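PDB 5VPW: nitrogenase molybdenum-iron protein alpha chain from Clostridium pasteurianum, which forms part of the nitrogenase complex, which reduces dinitrogen to ammonium using a molybdenum-iron-sulfur-carbon cluster and an [8Fe-7S] cluster shared with the beta chain. Local coordinates for residues G23-K28 with I439-M444; K337-Y342 with F358-L363. One frame throughout, in Å; residues are numbered along the deposited sequence.

Contact 1 of 2, residues G23-K28 with I439-M444; sequences GHIVIK and ILIDDM
H24 and D442 lock one end of an antiparallel strand pair through both backbone and side chains. The H24 side chain can be traced outward. Its CB packs against D442 O at 3.5 Å, and CG lies 4.0 Å from D442 OD2. ND1 donates to D442 OD2 over 2.8 Å in a nearly straight bond, and CE1 passes the same oxygen. OD2 lies in the ring plane and accepts with its anti lone pair, while ring and carboxylate planes differ by 13°, so the imidazole edge meets a nearly coplanar acceptor. D442 reaches it with CG anti to its own backbone N (chi1 175°). Its other oxygen, OD1, bonds to Y375 OH, so both carboxylate oxygens are held and the group's rotation is fixed. The bond is consistent with a proton on ND1 and leaves open whether NE2 also carries one.

Between the same two residues, D442 N bonds to H24 O at 2.9 Å. Further along, V26 and L440 form the hydrogen-bonded pair: V26 N reaches L440 O at 3.1 Å, and L440 N returns to V26 O. On their face, V26 CG2 leans on L440 CB. The non-hydrogen-bonded pairs put isoleucines on the other face, where I27 CG1 lies alongside I439 CG1 at 3.9 Å and I25 CG1 meets I441 CG2 at 4.1 Å, each pair pointing the same way.

Strand 25-27 runs at 162° to strand 439-442 and is the edge strand of a mixed five-stranded sheet, the one antiparallel member. Helix 5-10 covers the isoleucine face through L5 and I9, R21 of helix 15-22 bonds to D442 O, and strand 361-367 follows strand 439-442 on its far side.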
loop_
_atom_site.group_PDB
_atom_site.type_symbol
_atom_site.label_atom_id
_atom_site.label_comp_id
_atom_site.label_asym_id
_atom_site.label_seq_id
_atom_site.Cartn_x
_atom_site.Cartn_y
_atom_site.Cartn_z
ATOM N N GLY A 23 0.115 49.322 16.270
ATOM C CA GLY A 23 -1.281 49.662 16.094
ATOM C C GLY A 23 -2.140 48.464 15.637
ATOM O O GLY A 23 -3.353 48.526 15.679
ATOM N N HIS A 24 -1.489 47.389 15.198
ATOM C CA HIS A 24 -2.192 46.171 14.739
ATOM C C HIS A 24 -2.508 45.206 15.878
ATOM O O HIS A 24 -3.158 44.167 15.663
ATOM C CB HIS A 24 -1.339 45.448 13.708
ATOM C CG HIS A 24 -1.079 46.258 12.477
ATOM N ND1 HIS A 24 -1.801 46.097 11.312
ATOM C CD2 HIS A 24 -0.223 47.284 12.253
ATOM C CE1 HIS A 24 -1.378 46.964 10.412
ATOM N NE2 HIS A 24 -0.414 47.694 10.960
ATOM N N ILE A 25 -2.059 45.531 17.088
ATOM C CA ILE A 25 -2.372 44.704 18.235
ATOM C C ILE A 25 -3.219 45.480 19.225
ATOM O O ILE A 25 -2.810 46.541 19.676
ATOM C CB ILE A 25 -1.089 44.202 18.908
ATOM C CG1 ILE A 25 -0.248 43.442 17.897
ATOM C CG2 ILE A 25 -1.425 43.364 20.135
ATOM C CD1 ILE A 25 1.126 43.118 18.371
ATOM N N VAL A 26 -4.403 44.958 19.563
ATOM C CA VAL A 26 -5.273 45.624 20.529
ATOM C C VAL A 26 -5.795 44.643 21.550
ATOM O O VAL A 26 -5.719 43.423 21.358
ATOM C CB VAL A 26 -6.474 46.351 19.869
ATOM C CG1 VAL A 26 -5.986 47.472 18.968
ATOM C CG2 VAL A 26 -7.393 45.380 19.127
ATOM N N ILE A 27 -6.356 45.192 22.615
ATOM C CA ILE A 27 -6.982 44.408 23.665
ATOM C C ILE A 27 -8.334 44.998 23.892
ATOM O O ILE A 27 -8.472 46.202 24.070
ATOM C CB ILE A 27 -6.185 44.469 24.977
ATOM C CG1 ILE A 27 -4.745 44.020 24.697
ATOM C CG2 ILE A 27 -6.876 43.631 26.046
ATOM C CD1 ILE A 27 -3.904 43.694 25.916
ATOM N N LYS A 28 -9.349 44.159 23.860
ATOM C CA LYS A 28 -10.682 44.604 24.152
ATOM C C LYS A 28 -10.811 44.704 25.663
ATOM O O LYS A 28 -10.473 43.763 26.368
ATOM C CB LYS A 28 -11.697 43.624 23.603
ATOM C CG LYS A 28 -13.047 43.850 24.228
ATOM C CD LYS A 28 -14.131 43.013 23.593
ATOM C CE LYS A 28 -15.489 43.505 24.027
ATOM N NZ LYS A 28 -16.526 43.155 23.034
ATOM N N ILE A 439 -7.249 39.534 23.182
ATOM C CA ILE A 439 -6.196 40.205 22.434
ATOM C C ILE A 439 -6.337 39.859 20.949
ATOM O O ILE A 439 -6.413 38.676 20.590
ATOM C CB ILE A 439 -4.826 39.736 22.943
ATOM C CG1 ILE A 439 -4.647 40.103 24.426
ATOM C CG2 ILE A 439 -3.675 40.331 22.131
ATOM C CD1 ILE A 439 -3.584 39.287 25.132
ATOM N N LEU A 440 -6.344 40.866 20.086
ATOM C CA LEU A 440 -6.478 40.666 18.638
ATOM C C LEU A 440 -5.203 41.140 17.927
ATOM O O LEU A 440 -4.647 42.208 18.260
ATOM C CB LEU A 440 -7.695 41.438 18.102
ATOM C CG LEU A 440 -9.068 41.002 18.622
ATOM C CD1 LEU A 440 -9.505 41.811 19.841
ATOM C CD2 LEU A 440 -10.116 41.118 17.528
ATOM N N ILE A 441 -4.716 40.341 16.979
ATOM C CA ILE A 441 -3.521 40.679 16.222
ATOM C C ILE A 441 -3.884 40.666 14.750
ATOM O O ILE A 441 -4.255 39.626 14.192
ATOM C CB ILE A 441 -2.359 39.695 16.476
ATOM C CG1 ILE A 441 -2.040 39.621 17.987
ATOM C CG2 ILE A 441 -1.114 40.100 15.687
ATOM C CD1 ILE A 441 -0.978 38.597 18.338
ATOM N N ASP A 442 -3.826 41.833 14.132
ATOM C CA ASP A 442 -3.987 41.974 12.679
ATOM C C ASP A 442 -2.663 41.722 11.948
ATOM O O ASP A 442 -1.581 42.163 12.402
ATOM C CB ASP A 442 -4.552 43.358 12.327
ATOM C CG ASP A 442 -4.631 43.591 10.841
ATOM O OD1 ASP A 442 -5.546 43.043 10.202
ATOM O OD2 ASP A 442 -3.790 44.342 10.308
ATOM N N ASP A 443 -2.774 41.011 10.821
ATOM C CA ASP A 443 -1.650 40.508 10.016
ATOM C C ASP A 443 -0.613 39.848 10.898
ATOM O O ASP A 443 0.573 40.237 10.944
ATOM C CB ASP A 443 -1.030 41.627 9.172
ATOM C CG ASP A 443 -0.173 41.108 8.015
ATOM O OD1 ASP A 443 -0.073 39.873 7.832
ATOM O OD2 ASP A 443 0.423 41.962 7.297
ATOM N N MET A 444 -1.068 38.847 11.634
ATOM C CA MET A 444 -0.190 38.121 12.525
ATOM C C MET A 444 0.949 37.463 11.740
ATOM O O MET A 444 0.787 37.076 10.585
ATOM C CB MET A 444 -0.968 37.074 13.354
ATOM C CG MET A 444 -0.125 36.512 14.489
ATOM S SD MET A 444 -1.049 35.462 15.622
ATOM C CE MET A 444 -1.244 34.040 14.595
#

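Contact 2 of 2, residues K337-Y342 with F358-L363; sequences KTACLY and FGVDSL
This is a parallel pairing of neighbouring strands, strand 338-343 with the start of strand 361-367, within the mixed five-stranded sheet of the chain. T338 pairs with D361 and A339 with S362. The evidence is a backbone ladder: D361 bonds through both N and O to the residues flanking T338, and L363 N goes on to A339 O. D361 N donates to K337 O at 3.2 Å, A339 N to D361 O at 2.9 Å, and L363 N to A339 O at 2.8 Å. The last is the straightest, 165° at the hydrogen. The axes of the short segments make 50°, and the pairing continues past this point, with backbone bonds of L341 to V364 and G366.

Side chains fill both faces. V360 has CG1 anti to its backbone N (chi1 174°), which brings that methyl to 3.5 Å from K337 O and 4.0 Å from A339 CB. On the face of T338 and D361, L363 CD1 touches T338 CB at 4.1 Å. C340 SG approaches L363 CB more loosely, while L341 CD1 comes to 4.4 Å from S362 CB. L341 and S362 both pack on M352 of helix 348-357.

G359, at positive phi, is the C' residue of a Schellman motif that ends this helix and turns the chain into V360 and the strand. Strand, helix and adjacent parallel strand together make a beta-alpha-beta crossover, the building unit of Rossmann-like alpha/beta domains. Here its L341 side chain lies about 9 Å from that of H482, a ligand of the molybdenum-iron cluster.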
loop_
_atom_site.group_PDB
_atom_site.type_symbol
_atom_site.label_atom_id
_atom_site.label_comp_id
_atom_site.label_asym_id
_atom_site.label_seq_id
_atom_site.Cartn_x
_atom_site.Cartn_y
_atom_site.Cartn_z
ATOM N N LYS A 337 -9.513 23.914 29.243
ATOM C CA LYS A 337 -8.417 24.099 28.291
ATOM C C LYS A 337 -8.468 25.479 27.647
ATOM O O LYS A 337 -9.498 26.165 27.697
ATOM C CB LYS A 337 -8.447 22.973 27.253
ATOM C CG LYS A 337 -8.086 21.646 27.892
ATOM C CD LYS A 337 -8.251 20.468 26.953
ATOM C CE LYS A 337 -8.211 19.144 27.692
ATOM N NZ LYS A 337 -6.916 18.918 28.386
ATOM N N THR A 338 -7.349 25.902 27.059
ATOM C CA THR A 338 -7.273 27.236 26.476
ATOM C C THR A 338 -6.823 27.113 25.028
ATOM O O THR A 338 -6.109 26.172 24.663
ATOM C CB THR A 338 -6.234 28.133 27.223
ATOM O OG1 THR A 338 -4.961 27.509 27.142
ATOM C CG2 THR A 338 -6.609 28.341 28.754
ATOM N N ALA A 339 -7.228 28.093 24.245
ATOM C CA ALA A 339 -6.937 28.145 22.811
ATOM C C ALA A 339 -6.593 29.543 22.346
ATOM O O ALA A 339 -6.976 30.549 22.977
ATOM C CB ALA A 339 -8.181 27.693 22.040
ATOM N N CYS A 340 -5.907 29.570 21.202
ATOM C CA CYS A 340 -5.794 30.731 20.365
ATOM C C CYS A 340 -6.216 30.288 18.968
ATOM O O CYS A 340 -6.183 29.086 18.654
ATOM C CB CYS A 340 -4.356 31.226 20.303
ATOM S SG CYS A 340 -3.707 31.662 21.924
ATOM N N LEU A 341 -6.608 31.255 18.154
ATOM C CA LEU A 341 -7.005 30.986 16.792
ATOM C C LEU A 341 -6.435 32.020 15.845
ATOM O O LEU A 341 -6.232 33.164 16.222
ATOM C CB LEU A 341 -8.504 31.002 16.544
ATOM C CG LEU A 341 -9.622 31.172 17.514
ATOM C CD1 LEU A 341 -9.387 32.412 18.346
ATOM C CD2 LEU A 341 -10.902 31.276 16.682
ATOM N N TYR A 342 -6.241 31.592 14.603
ATOM C CA TYR A 342 -5.674 32.428 13.532
ATOM C C TYR A 342 -6.502 32.143 12.276
ATOM O O TYR A 342 -6.468 31.043 11.743
ATOM C CB TYR A 342 -4.224 32.025 13.347
ATOM C CG TYR A 342 -3.353 32.820 12.352
ATOM C CD1 TYR A 342 -3.767 34.007 11.779
ATOM C CD2 TYR A 342 -2.069 32.360 12.043
ATOM C CE1 TYR A 342 -2.927 34.716 10.903
ATOM C CE2 TYR A 342 -1.218 33.048 11.177
ATOM C CZ TYR A 342 -1.647 34.227 10.621
ATOM O OH TYR A 342 -0.783 34.910 9.798
ATOM N N PHE A 358 -17.835 24.504 24.838
ATOM C CA PHE A 358 -17.140 23.307 25.356
ATOM C C PHE A 358 -16.327 23.590 26.607
ATOM O O PHE A 358 -15.582 22.705 27.104
ATOM C CB PHE A 358 -16.181 22.709 24.324
ATOM C CG PHE A 358 -16.793 22.396 23.001
ATOM C CD1 PHE A 358 -18.139 22.181 22.837
ATOM C CD2 PHE A 358 -15.970 22.277 21.904
ATOM C CE1 PHE A 358 -18.662 21.910 21.590
ATOM C CE2 PHE A 358 -16.485 22.000 20.674
ATOM C CZ PHE A 358 -17.824 21.801 20.507
ATOM N N GLY A 359 -16.436 24.807 27.132
ATOM C CA GLY A 359 -15.649 25.177 28.305
ATOM C C GLY A 359 -14.227 25.590 28.016
ATOM O O GLY A 359 -13.388 25.594 28.918
ATOM N N VAL A 360 -13.927 25.885 26.745
ATOM C CA VAL A 360 -12.581 26.236 26.326
ATOM C C VAL A 360 -12.512 27.766 26.178
ATOM O O VAL A 360 -13.302 28.352 25.475
ATOM C CB VAL A 360 -12.213 25.556 24.972
ATOM C CG1 VAL A 360 -10.872 26.040 24.484
ATOM C CG2 VAL A 360 -12.183 24.034 25.101
ATOM N N ASP A 361 -11.545 28.396 26.823
ATOM C CA ASP A 361 -11.405 29.839 26.736
ATOM C C ASP A 361 -10.443 30.198 25.610
ATOM O O ASP A 361 -9.412 29.583 25.500
ATOM C CB ASP A 361 -10.827 30.360 28.037
ATOM C CG ASP A 361 -11.792 30.186 29.203
ATOM O OD1 ASP A 361 -13.008 30.371 28.998
ATOM O OD2 ASP A 361 -11.342 29.851 30.316
ATOM N N SER A 362 -10.766 31.226 24.838
ATOM C CA SER A 362 -9.907 31.702 23.736
ATOM C C SER A 362 -9.223 32.993 24.136
ATOM O O SER A 362 -9.900 33.969 24.494
ATOM C CB SER A 362 -10.754 31.936 22.495
ATOM O OG SER A 362 -11.278 30.719 22.027
ATOM N N LEU A 363 -7.896 33.003 24.091
ATOM C CA LEU A 363 -7.110 34.121 24.602
ATOM C C LEU A 363 -6.663 35.127 23.524
ATOM O O LEU A 363 -6.646 36.342 23.764
ATOM C CB LEU A 363 -5.892 33.573 25.343
ATOM C CG LEU A 363 -6.184 32.483 26.395
ATOM C CD1 LEU A 363 -4.859 31.937 26.918
ATOM C CD2 LEU A 363 -7.089 33.018 27.509
#

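Overall arrangement
From the N terminus, after two short helices, the chain lays down 23-28, then runs through 410 residues before 439-444 returns to pair with it, so contact 1 closes a very long loop. Within that span, contact 2 closes a short one: only 15 residues, mostly helix, separate 337-342 from 358-363. The loops nest without crossing. Both contacts belong to one sheet, in which strand 361-367 sits between strands 439-442 and 338-343. The contact centres lie about 17 Å apart, yet their segments touch, through I439 CB packing on L363 O and a weak hydrogen bond from Y342 OH to M444 O. An N-terminal edge strand is thereby tied to a beta-alpha-beta unit.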